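Local coordinates for SxtG (Microseira wollei, PDB 6U1R), which acts as an amidinotransferase in saxitoxin biosynthesis, probably passing an amidino group through a covalent cysteine intermediate, at residues V28-E33 / F219-R224; W34-E39 / R374-L379; A48-L53 / Q70-E75. All blocks are in the same frame, centred on the assembly; numbering follows the deposited sequence.

Contact 1 (V28-E33 / F219-R224)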
loop_
_atom_site.group_PDB
_atom_site.type_symbol
_atom_site.label_atom_id
_atom_site.label_comp_id
_atom_site.label_asym_id
_atom_site.label_seq_id
_atom_site.Cartn_x
_atom_site.Cartn_y
_atom_site.Cartn_z
ATOM N N VAL A 28 -17.669 -8.656 -0.130
ATOM C CA VAL A 28 -16.422 -9.287 -0.575
ATOM C C VAL A 28 -16.270 -10.621 0.155
ATOM O O VAL A 28 -16.195 -10.658 1.390
ATOM C CB VAL A 28 -15.216 -8.371 -0.313
ATOM C CG1 VAL A 28 -13.894 -9.037 -0.707
ATOM C CG2 VAL A 28 -15.411 -7.081 -1.079
ATOM N N ASN A 29 -16.227 -11.719 -0.609
ATOM C CA ASN A 29 -16.117 -13.063 -0.031
ATOM C C ASN A 29 -15.700 -14.000 -1.171
ATOM O O ASN A 29 -16.556 -14.432 -1.941
ATOM C CB ASN A 29 -17.439 -13.505 0.585
ATOM C CG ASN A 29 -17.319 -14.800 1.337
ATOM O OD1 ASN A 29 -17.081 -14.799 2.537
ATOM N ND2 ASN A 29 -17.455 -15.930 0.622
ATOM N N SER A 30 -14.400 -14.291 -1.281
ATOM C CA SER A 30 -13.931 -15.226 -2.311
ATOM C C SER A 30 -12.664 -15.913 -1.827
ATOM O O SER A 30 -11.678 -15.242 -1.536
ATOM C CB SER A 30 -13.663 -14.545 -3.655
ATOM O OG SER A 30 -13.317 -15.557 -4.610
ATOM N N TYR A 31 -12.694 -17.245 -1.766
ATOM C CA TYR A 31 -11.614 -18.041 -1.205
ATOM C C TYR A 31 -10.908 -18.930 -2.223
ATOM O O TYR A 31 -9.893 -19.535 -1.874
ATOM C CB TYR A 31 -12.157 -18.915 -0.069
ATOM C CG TYR A 31 -12.567 -18.141 1.158
ATOM C CD1 TYR A 31 -11.619 -17.706 2.071
ATOM C CD2 TYR A 31 -13.911 -17.857 1.416
ATOM C CE1 TYR A 31 -11.993 -17.021 3.222
ATOM C CE2 TYR A 31 -14.285 -17.157 2.555
ATOM C CZ TYR A 31 -13.323 -16.752 3.447
ATOM O OH TYR A 31 -13.674 -16.072 4.585
ATOM N N ASN A 32 -11.401 -19.016 -3.454
ATOM C CA ASN A 32 -10.850 -19.928 -4.452
ATOM C C ASN A 32 -11.399 -19.514 -5.814
ATOM O O ASN A 32 -12.156 -18.549 -5.924
ATOM C CB ASN A 32 -11.208 -21.371 -4.090
ATOM C CG ASN A 32 -12.677 -21.524 -3.877
ATOM O OD1 ASN A 32 -13.459 -21.277 -4.794
ATOM N ND2 ASN A 32 -13.086 -21.854 -2.644
ATOM N N GLU A 33 -11.041 -20.263 -6.853
ATOM C CA GLU A 33 -11.383 -19.874 -8.223
ATOM C C GLU A 33 -12.728 -20.424 -8.707
ATOM O O GLU A 33 -13.112 -20.133 -9.841
ATOM C CB GLU A 33 -10.279 -20.328 -9.197
ATOM C CG GLU A 33 -8.845 -19.906 -8.802
ATOM C CD GLU A 33 -8.566 -18.399 -8.916
ATOM O OE1 GLU A 33 -9.316 -17.689 -9.619
ATOM O OE2 GLU A 33 -7.592 -17.931 -8.266
ATOM N N PHE A 219 -0.644 -15.445 -9.025
ATOM C CA PHE A 219 -1.153 -16.353 -7.999
ATOM C C PHE A 219 -2.549 -16.856 -8.359
ATOM O O PHE A 219 -3.346 -16.131 -8.967
ATOM C CB PHE A 219 -1.197 -15.669 -6.628
ATOM C CG PHE A 219 0.133 -15.146 -6.182
ATOM C CD1 PHE A 219 0.555 -13.881 -6.560
ATOM C CD2 PHE A 219 0.975 -15.925 -5.412
ATOM C CE1 PHE A 219 1.774 -13.404 -6.173
ATOM C CE2 PHE A 219 2.206 -15.436 -5.007
ATOM C CZ PHE A 219 2.611 -14.181 -5.396
ATOM N N VAL A 220 -2.829 -18.117 -8.001
ATOM C CA VAL A 220 -4.175 -18.681 -8.082
ATOM C C VAL A 220 -4.520 -19.295 -6.731
ATOM O O VAL A 220 -3.636 -19.730 -5.985
ATOM C CB VAL A 220 -4.321 -19.724 -9.215
ATOM C CG1 VAL A 220 -4.412 -19.024 -10.546
ATOM C CG2 VAL A 220 -3.156 -20.715 -9.200
ATOM N N ARG A 221 -5.820 -19.312 -6.405
ATOM C CA ARG A 221 -6.294 -19.523 -5.032
ATOM C C ARG A 221 -7.050 -20.839 -4.869
ATOM O O ARG A 221 -8.040 -21.077 -5.573
ATOM C CB ARG A 221 -7.202 -18.362 -4.624
ATOM C CG ARG A 221 -6.452 -16.996 -4.506
ATOM C CD ARG A 221 -7.374 -15.785 -4.494
ATOM N NE ARG A 221 -8.224 -15.859 -5.672
ATOM C CZ ARG A 221 -9.547 -15.799 -5.673
ATOM N NH1 ARG A 221 -10.239 -15.535 -4.559
ATOM N NH2 ARG A 221 -10.183 -15.993 -6.820
ATOM N N CYS A 222 -6.623 -21.650 -3.886
ATOM C CA CYS A 222 -7.269 -22.927 -3.533
ATOM C C CYS A 222 -7.552 -23.001 -2.027
ATOM O O CYS A 222 -7.088 -23.904 -1.331
ATOM C CB CYS A 222 -6.413 -24.130 -3.917
ATOM S SG CYS A 222 -6.116 -24.265 -5.685
ATOM N N GLY A 223 -8.344 -22.069 -1.531
ATOM C CA GLY A 223 -8.608 -22.019 -0.095
ATOM C C GLY A 223 -7.354 -21.673 0.674
ATOM O O GLY A 223 -6.673 -20.683 0.375
ATOM N N ARG A 224 -7.023 -22.497 1.675
ATOM C CA ARG A 224 -5.858 -22.240 2.511
ATOM C C ARG A 224 -4.532 -22.372 1.760
ATOM O O ARG A 224 -3.505 -21.915 2.276
ATOM C CB ARG A 224 -5.835 -23.193 3.710
ATOM C CG ARG A 224 -6.893 -22.906 4.756
ATOM C CD ARG A 224 -6.592 -23.588 6.078
ATOM N NE ARG A 224 -7.647 -23.321 7.060
ATOM C CZ ARG A 224 -7.669 -22.293 7.902
ATOM N NH1 ARG A 224 -6.686 -21.402 7.916
ATOM N NH2 ARG A 224 -8.691 -22.161 8.752
HETATM O O HOH W 1 -7.334 -18.548 -1.237
HETATM O O HOH W 2 -7.178 -15.422 -8.668
#

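Contact 2 (W34-E39 / R374-L379)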
loop_
_atom_site.group_PDB
_atom_site.type_symbol
_atom_site.label_atom_id
_atom_site.label_comp_id
_atom_site.label_asym_id
_atom_site.label_seq_id
_atom_site.Cartn_x
_atom_site.Cartn_y
_atom_site.Cartn_z
ATOM N N TRP A 34 -13.461 -21.186 -7.886
ATOM C CA TRP A 34 -14.559 -22.004 -8.404
ATOM C C TRP A 34 -15.874 -21.917 -7.635
ATOM O O TRP A 34 -16.884 -22.388 -8.172
ATOM C CB TRP A 34 -14.156 -23.486 -8.445
ATOM C CG TRP A 34 -13.751 -24.006 -7.104
ATOM C CD1 TRP A 34 -14.586 -24.370 -6.076
ATOM C CD2 TRP A 34 -12.413 -24.210 -6.625
ATOM N NE1 TRP A 34 -13.850 -24.782 -4.996
ATOM C CE2 TRP A 34 -12.515 -24.703 -5.304
ATOM C CE3 TRP A 34 -11.140 -24.039 -7.186
ATOM C CZ2 TRP A 34 -11.398 -25.012 -4.539
ATOM C CZ3 TRP A 34 -10.030 -24.339 -6.415
ATOM C CH2 TRP A 34 -10.166 -24.840 -5.119
ATOM N N ASP A 35 -15.901 -21.427 -6.398
ATOM C CA ASP A 35 -17.175 -21.367 -5.688
ATOM C C ASP A 35 -18.167 -20.506 -6.479
ATOM O O ASP A 35 -17.787 -19.620 -7.261
ATOM C CB ASP A 35 -16.999 -20.814 -4.262
ATOM C CG ASP A 35 -16.463 -21.833 -3.261
ATOM O OD1 ASP A 35 -16.549 -23.068 -3.479
ATOM O OD2 ASP A 35 -15.969 -21.383 -2.201
ATOM N N ALA A 36 -19.455 -20.780 -6.274
ATOM C CA ALA A 36 -20.522 -20.181 -7.075
ATOM C C ALA A 36 -20.408 -18.659 -7.155
ATOM O O ALA A 36 -20.496 -17.963 -6.138
ATOM C CB ALA A 36 -21.881 -20.585 -6.485
ATOM N N LEU A 37 -20.243 -18.143 -8.373
ATOM C CA LEU A 37 -19.883 -16.740 -8.584
ATOM C C LEU A 37 -21.116 -15.855 -8.455
ATOM O O LEU A 37 -22.103 -16.051 -9.175
ATOM C CB LEU A 37 -19.236 -16.570 -9.955
ATOM C CG LEU A 37 -18.681 -15.185 -10.321
ATOM C CD1 LEU A 37 -17.659 -14.730 -9.305
ATOM C CD2 LEU A 37 -18.085 -15.214 -11.727
ATOM N N GLU A 38 -21.069 -14.894 -7.532
ATOM C CA GLU A 38 -22.195 -13.989 -7.287
ATOM C C GLU A 38 -21.953 -12.580 -7.801
ATOM O O GLU A 38 -22.878 -11.939 -8.301
ATOM C CB GLU A 38 -22.518 -13.926 -5.785
ATOM C CG GLU A 38 -23.109 -15.236 -5.239
ATOM C CD GLU A 38 -23.626 -15.149 -3.806
ATOM O OE1 GLU A 38 -23.397 -14.134 -3.115
ATOM O OE2 GLU A 38 -24.288 -16.118 -3.373
ATOM N N GLU A 39 -20.725 -12.080 -7.693
ATOM C CA GLU A 39 -20.438 -10.719 -8.118
ATOM C C GLU A 39 -19.004 -10.670 -8.619
ATOM O O GLU A 39 -18.107 -11.265 -8.010
ATOM C CB GLU A 39 -20.659 -9.707 -6.982
ATOM C CG GLU A 39 -20.349 -8.261 -7.401
ATOM C CD GLU A 39 -20.955 -7.198 -6.474
ATOM O OE1 GLU A 39 -21.959 -7.497 -5.788
ATOM O OE2 GLU A 39 -20.435 -6.061 -6.448
ATOM N N ARG A 374 -17.087 -11.843 -5.070
ATOM C CA ARG A 374 -17.971 -12.639 -4.212
ATOM C C ARG A 374 -18.292 -13.976 -4.860
ATOM O O ARG A 374 -18.951 -14.029 -5.905
ATOM C CB ARG A 374 -19.268 -11.910 -3.862
ATOM C CG ARG A 374 -20.052 -12.681 -2.803
ATOM C CD ARG A 374 -21.123 -11.839 -2.110
ATOM N NE ARG A 374 -22.177 -11.457 -3.038
ATOM C CZ ARG A 374 -22.267 -10.280 -3.654
ATOM N NH1 ARG A 374 -21.358 -9.335 -3.476
ATOM N NH2 ARG A 374 -23.276 -10.055 -4.473
ATOM N N ARG A 375 -17.797 -15.036 -4.229
ATOM C CA ARG A 375 -18.170 -16.417 -4.511
ATOM C C ARG A 375 -18.705 -17.020 -3.217
ATOM O O ARG A 375 -18.035 -16.974 -2.183
ATOM C CB ARG A 375 -16.983 -17.253 -4.991
ATOM C CG ARG A 375 -16.405 -16.884 -6.356
ATOM C CD ARG A 375 -15.210 -17.769 -6.674
ATOM N NE ARG A 375 -14.647 -17.405 -7.962
ATOM C CZ ARG A 375 -15.128 -17.798 -9.129
ATOM N NH1 ARG A 375 -16.189 -18.605 -9.193
ATOM N NH2 ARG A 375 -14.551 -17.377 -10.254
ATOM N N ARG A 376 -19.887 -17.614 -3.280
ATOM C CA ARG A 376 -20.507 -18.192 -2.091
ATOM C C ARG A 376 -19.656 -19.335 -1.539
ATOM O O ARG A 376 -19.462 -20.353 -2.212
ATOM C CB ARG A 376 -21.905 -18.686 -2.472
ATOM C CG ARG A 376 -22.818 -18.990 -1.310
ATOM C CD ARG A 376 -24.281 -19.037 -1.783
ATOM N NE ARG A 376 -24.510 -20.062 -2.806
ATOM C CZ ARG A 376 -24.730 -19.837 -4.107
ATOM N NH1 ARG A 376 -24.751 -18.602 -4.617
ATOM N NH2 ARG A 376 -24.925 -20.872 -4.918
ATOM N N GLY A 377 -19.154 -19.189 -0.321
ATOM C CA GLY A 377 -18.357 -20.244 0.270
ATOM C C GLY A 377 -17.570 -19.781 1.479
ATOM O O GLY A 377 -17.684 -18.641 1.935
ATOM N N THR A 378 -16.767 -20.714 1.988
ATOM C CA THR A 378 -15.987 -20.573 3.214
ATOM C C THR A 378 -14.548 -21.010 2.954
ATOM O O THR A 378 -14.225 -21.543 1.891
ATOM C CB THR A 378 -16.593 -21.418 4.341
ATOM O OG1 THR A 378 -16.792 -22.743 3.837
ATOM C CG2 THR A 378 -17.935 -20.850 4.811
ATOM N N LEU A 379 -13.676 -20.787 3.941
ATOM C CA LEU A 379 -12.268 -21.180 3.854
ATOM C C LEU A 379 -12.101 -22.654 4.207
ATOM O O LEU A 379 -12.450 -23.068 5.320
ATOM C CB LEU A 379 -11.418 -20.331 4.794
ATOM C CG LEU A 379 -9.916 -20.631 4.806
ATOM C CD1 LEU A 379 -9.307 -20.432 3.404
ATOM C CD2 LEU A 379 -9.220 -19.735 5.826
HETATM O O HOH W 3 -15.414 -18.574 -1.883
HETATM O O HOH W 4 -16.292 -22.823 0.106
HETATM O O HOH W 5 -20.419 -22.322 -3.587
HETATM O O HOH W 6 -25.563 -11.873 -4.326
#

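Contact 3 (A48-L53 / Q70-E75)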
loop_
_atom_site.group_PDB
_atom_site.type_symbol
_atom_site.label_atom_id
_atom_site.label_comp_id
_atom_site.label_asym_id
_atom_site.label_seq_id
_atom_site.Cartn_x
_atom_site.Cartn_y
_atom_site.Cartn_z
ATOM N N ALA A 48 -7.596 2.941 -23.377
ATOM C CA ALA A 48 -6.434 2.088 -23.169
ATOM C C ALA A 48 -5.214 2.591 -23.944
ATOM O O ALA A 48 -5.328 3.055 -25.080
ATOM C CB ALA A 48 -6.770 0.653 -23.583
ATOM N N MET A 49 -4.046 2.503 -23.300
ATOM C CA MET A 49 -2.748 2.881 -23.846
ATOM C C MET A 49 -1.887 1.637 -24.002
ATOM O O MET A 49 -1.926 0.744 -23.156
ATOM C CB MET A 49 -2.026 3.873 -22.924
ATOM C CG MET A 49 -2.860 5.099 -22.545
ATOM S SD MET A 49 -3.197 6.179 -23.946
ATOM C CE MET A 49 -1.556 6.749 -24.331
ATOM N N LEU A 50 -1.102 1.579 -25.075
ATOM C CA LEU A 50 -0.275 0.406 -25.316
ATOM C C LEU A 50 0.699 0.167 -24.156
ATOM O O LEU A 50 1.141 1.115 -23.491
ATOM C CB LEU A 50 0.514 0.571 -26.617
ATOM C CG LEU A 50 -0.250 0.590 -27.940
ATOM C CD1 LEU A 50 0.741 0.820 -29.097
ATOM C CD2 LEU A 50 -1.030 -0.717 -28.129
ATOM N N PRO A 51 1.066 -1.096 -23.909
ATOM C CA PRO A 51 2.134 -1.390 -22.953
ATOM C C PRO A 51 3.421 -0.689 -23.356
ATOM O O PRO A 51 3.697 -0.501 -24.543
ATOM C CB PRO A 51 2.296 -2.915 -23.053
ATOM C CG PRO A 51 1.100 -3.407 -23.728
ATOM C CD PRO A 51 0.610 -2.303 -24.612
ATOM N N ALA A 52 4.226 -0.351 -22.356
ATOM C CA ALA A 52 5.551 0.208 -22.581
ATOM C C ALA A 52 6.579 -0.904 -22.716
ATOM O O ALA A 52 6.547 -1.897 -21.972
ATOM C CB ALA A 52 5.948 1.131 -21.431
ATOM N N LEU A 53 7.507 -0.713 -23.653
ATOM C CA LEU A 53 8.500 -1.731 -23.958
ATOM C C LEU A 53 9.483 -1.931 -22.814
ATOM O O LEU A 53 9.951 -3.061 -22.579
ATOM C CB LEU A 53 9.247 -1.331 -25.241
ATOM C CG LEU A 53 10.176 -2.323 -25.914
ATOM C CD1 LEU A 53 9.390 -3.555 -26.398
ATOM C CD2 LEU A 53 10.881 -1.629 -27.092
ATOM N N GLN A 70 9.004 -4.216 -30.936
ATOM C CA GLN A 70 9.684 -2.992 -30.563
ATOM C C GLN A 70 9.349 -1.851 -31.510
ATOM O O GLN A 70 9.534 -0.693 -31.139
ATOM C CB GLN A 70 11.196 -3.219 -30.470
ATOM C CG GLN A 70 11.932 -3.386 -31.765
ATOM C CD GLN A 70 13.431 -3.543 -31.530
ATOM O OE1 GLN A 70 13.889 -3.589 -30.385
ATOM N NE2 GLN A 70 14.198 -3.627 -32.611
ATOM N N LYS A 71 8.798 -2.141 -32.689
ATOM C CA LYS A 71 8.284 -1.076 -33.545
ATOM C C LYS A 71 6.943 -0.553 -33.054
ATOM O O LYS A 71 6.658 0.643 -33.198
ATOM C CB LYS A 71 8.138 -1.573 -34.982
ATOM C CG LYS A 71 9.448 -1.903 -35.674
ATOM C CD LYS A 71 9.178 -2.522 -37.052
ATOM C CE LYS A 71 10.457 -2.760 -37.826
ATOM N NZ LYS A 71 11.222 -1.496 -38.021
ATOM N N VAL A 72 6.135 -1.428 -32.446
ATOM C CA VAL A 72 4.766 -1.107 -32.051
ATOM C C VAL A 72 4.739 -0.382 -30.716
ATOM O O VAL A 72 4.027 0.616 -30.549
ATOM C CB VAL A 72 3.937 -2.412 -31.984
ATOM C CG1 VAL A 72 2.656 -2.221 -31.164
ATOM C CG2 VAL A 72 3.621 -2.914 -33.369
ATOM N N LEU A 73 5.474 -0.907 -29.742
ATOM C CA LEU A 73 5.469 -0.425 -28.374
ATOM C C LEU A 73 6.603 0.559 -28.175
ATOM O O LEU A 73 7.722 0.333 -28.644
ATOM C CB LEU A 73 5.652 -1.586 -27.398
ATOM C CG LEU A 73 4.706 -2.773 -27.563
ATOM C CD1 LEU A 73 5.052 -3.866 -26.553
ATOM C CD2 LEU A 73 3.277 -2.318 -27.391
ATOM N N PHE A 74 6.323 1.634 -27.451
ATOM C CA PHE A 74 7.319 2.665 -27.215
ATOM C C PHE A 74 7.894 2.549 -25.801
ATOM O O PHE A 74 7.376 1.832 -24.932
ATOM C CB PHE A 74 6.709 4.045 -27.487
ATOM C CG PHE A 74 6.634 4.390 -28.960
ATOM C CD1 PHE A 74 5.891 3.620 -29.843
ATOM C CD2 PHE A 74 7.302 5.493 -29.455
ATOM C CE1 PHE A 74 5.824 3.943 -31.201
ATOM C CE2 PHE A 74 7.246 5.818 -30.799
ATOM C CZ PHE A 74 6.500 5.049 -31.673
ATOM N N GLU A 75 8.985 3.297 -25.585
ATOM C CA GLU A 75 9.870 3.136 -24.423
ATOM C C GLU A 75 9.126 3.245 -23.099
ATOM O O GLU A 75 9.273 2.417 -22.193
ATOM C CB GLU A 75 10.960 4.214 -24.455
ATOM C CG GLU A 75 12.011 4.098 -25.562
ATOM C CD GLU A 75 11.618 4.732 -26.907
ATOM O OE1 GLU A 75 10.465 5.209 -27.087
ATOM O OE2 GLU A 75 12.500 4.755 -27.798
HETATM O O HOH W 7 3.988 1.926 -25.767
#

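Contact 1 (V28-E33 / F219-R224)
Arg221 reaches from its strand into the bend of residues 30-33, and its side chain can be followed outward through a series of partners. CB lies 3.7 Å from Glu33 OE2 and 4.0 Å from Asn32 CA. CG passes 4.0 Å from Glu33 OE2; the bend at chi3 (-54°) then turns the guanidinium in among residues 30 to 33. There NE forms a salt bridge with Glu33 OE2, 3.4 Å, its hydrogen bond weak, the carboxylate and guanidinium planes almost perpendicular. The same OE2 takes a shorter bond from the backbone, Arg221 N at 2.9 Å, on its anti lone pair, and a water joins OE2 to NE. At the tip, NH1 donates almost straight (176°) and in its own plane to Ser30 OG at 3.1 Å, while NH2 has a weak bond to Glu33 OE1. Two residues along the chain, Gly223 N bonds Tyr31 O at 3.0 Å. Arg221 also pairs with Asp372, which bonds Ser30 OG too; the carboxylates of Glu33 and Asp372 probably balance its buried charge. The loop closes against strand 219-222, an outer strand of its sheet, with strand 139-142 packing on Ser30 and Arg221, and strand 269-273 on Val220.

Contact 2 (W34-E39 / R374-L379)
Asp35 opens the contact by laying its CB 3.6 Å from Arg375 CB and offering its backbone O to Arg375 NH1 at 2.7 Å, close to the guanidinium plane. The extended Arg375 chain thus runs back alongside residues 34 and 35, with the backbone N of Trp34 over one guanidinium face, toward its rim, and Leu37 CD1 over the centre of the other. One water links Asp35 OD2 to Arg375 O, and another lies between OD2 and Thr378 N. Ala36 accepts Arg376 N on its carbonyl, 2.9 Å, and its methyl sits against one face of the Arg376 guanidinium. Leu37 pairs with Arg375 as a non-hydrogen-bonded antiparallel pair; next comes a classic beta bulge, where Glu38 N (2.8 Å) and Glu39 N (3.2 Å) both donate to Arg374 O. The carboxylate of Glu38 is split between two arginines: OE1 meets Arg374 NE at 2.9 Å and OE2 meets Arg376 NH1 at 2.8 Å, each through its anti lone pair. Glu39 extends with CG opposite its backbone nitrogen (chi1 179°), bringing OE1 to the end of Arg374, where NH1 and NH2 both reach it, while OE2 bonds Tyr170 and Arg108. Two glutamates against Arg374 and Arg376 make a connected salt-bridge network at the bulge, in which opposite charges alternate and probably stabilise one another.

Contact 3 (A48-L53 / Q70-E75)
The C-terminal end of helix 63-72 and the turn that leaves it pack against the loop leading into helix 53-57, so the contact closes a short helical excursion of the chain. At its centre is Leu73, the first residue past the helix to abandon helical backbone angles. Its side chain leans on the carbonyl side of Pro51: CD2 comes 3.4 Å from Pro51 O and 3.9 Å from the ring carbon Pro51 CD, the two side chains passing at a slant. On the next residue back along the loop, Leu50 turns its CB toward Leu73 CD2 and sends CD1 over to Val72, where it meets the carbonyl O at 3.6 Å and CG1 at 4.1 Å; the Leu50 and Val72 side chains cross at about a right angle. Further along, Leu53 extends CD2 to Gln70 CB at 3.7 Å, on the final turn of the helix, while its CB faces Leu73 CB. The torsion behind this reach places Leu53 CG opposite its backbone N (chi1 -170°).

Polar contacts run through the backbone. Leu53 N donates almost straight, at 172°, to Phe74 O at 2.9 Å, approaching from above the carbonyl plane rather than on a lone pair. Ala52 CA presents its hydrogen to the same oxygen, and Ala52 CB rests on Glu75 O. A water accepts from Phe74 N and lies 2.7 Å from Pro51 O, a possible indirect link between the departing chain and the loop. Direct pairing between the segments therefore rests on one backbone hydrogen bond amid aliphatic packing, with no charged pair across them: the packing of leucine, valine and proline carbons probably supplies much of the hold, and the bond from Leu53 N to Phe74 O sets the exit turn against the loop at that point.

Contacts 1 and 2 are neighbours, their centres 9 Å apart, and both use the chain just before and into strand 37-42; Asn29 of the first reaches Arg375 and Gly377 of the second. Contact 1 is the buried one, whereas contact 2 is partly buried: Arg376 is exposed, while Glu39 and Arg375 are buried. Asp372 serves both, pairing with Arg221 and Arg375. Contact 3 lies on the opposite side of the chain's centre, about 33 Å and 37 Å from contacts 1 and 2, centre to centre. It too is partly buried, but its side-chain packing is aliphatic, with one direct backbone hydrogen bond, and it joins segments close in sequence, while the others bring distant parts together through arginine and glutamate.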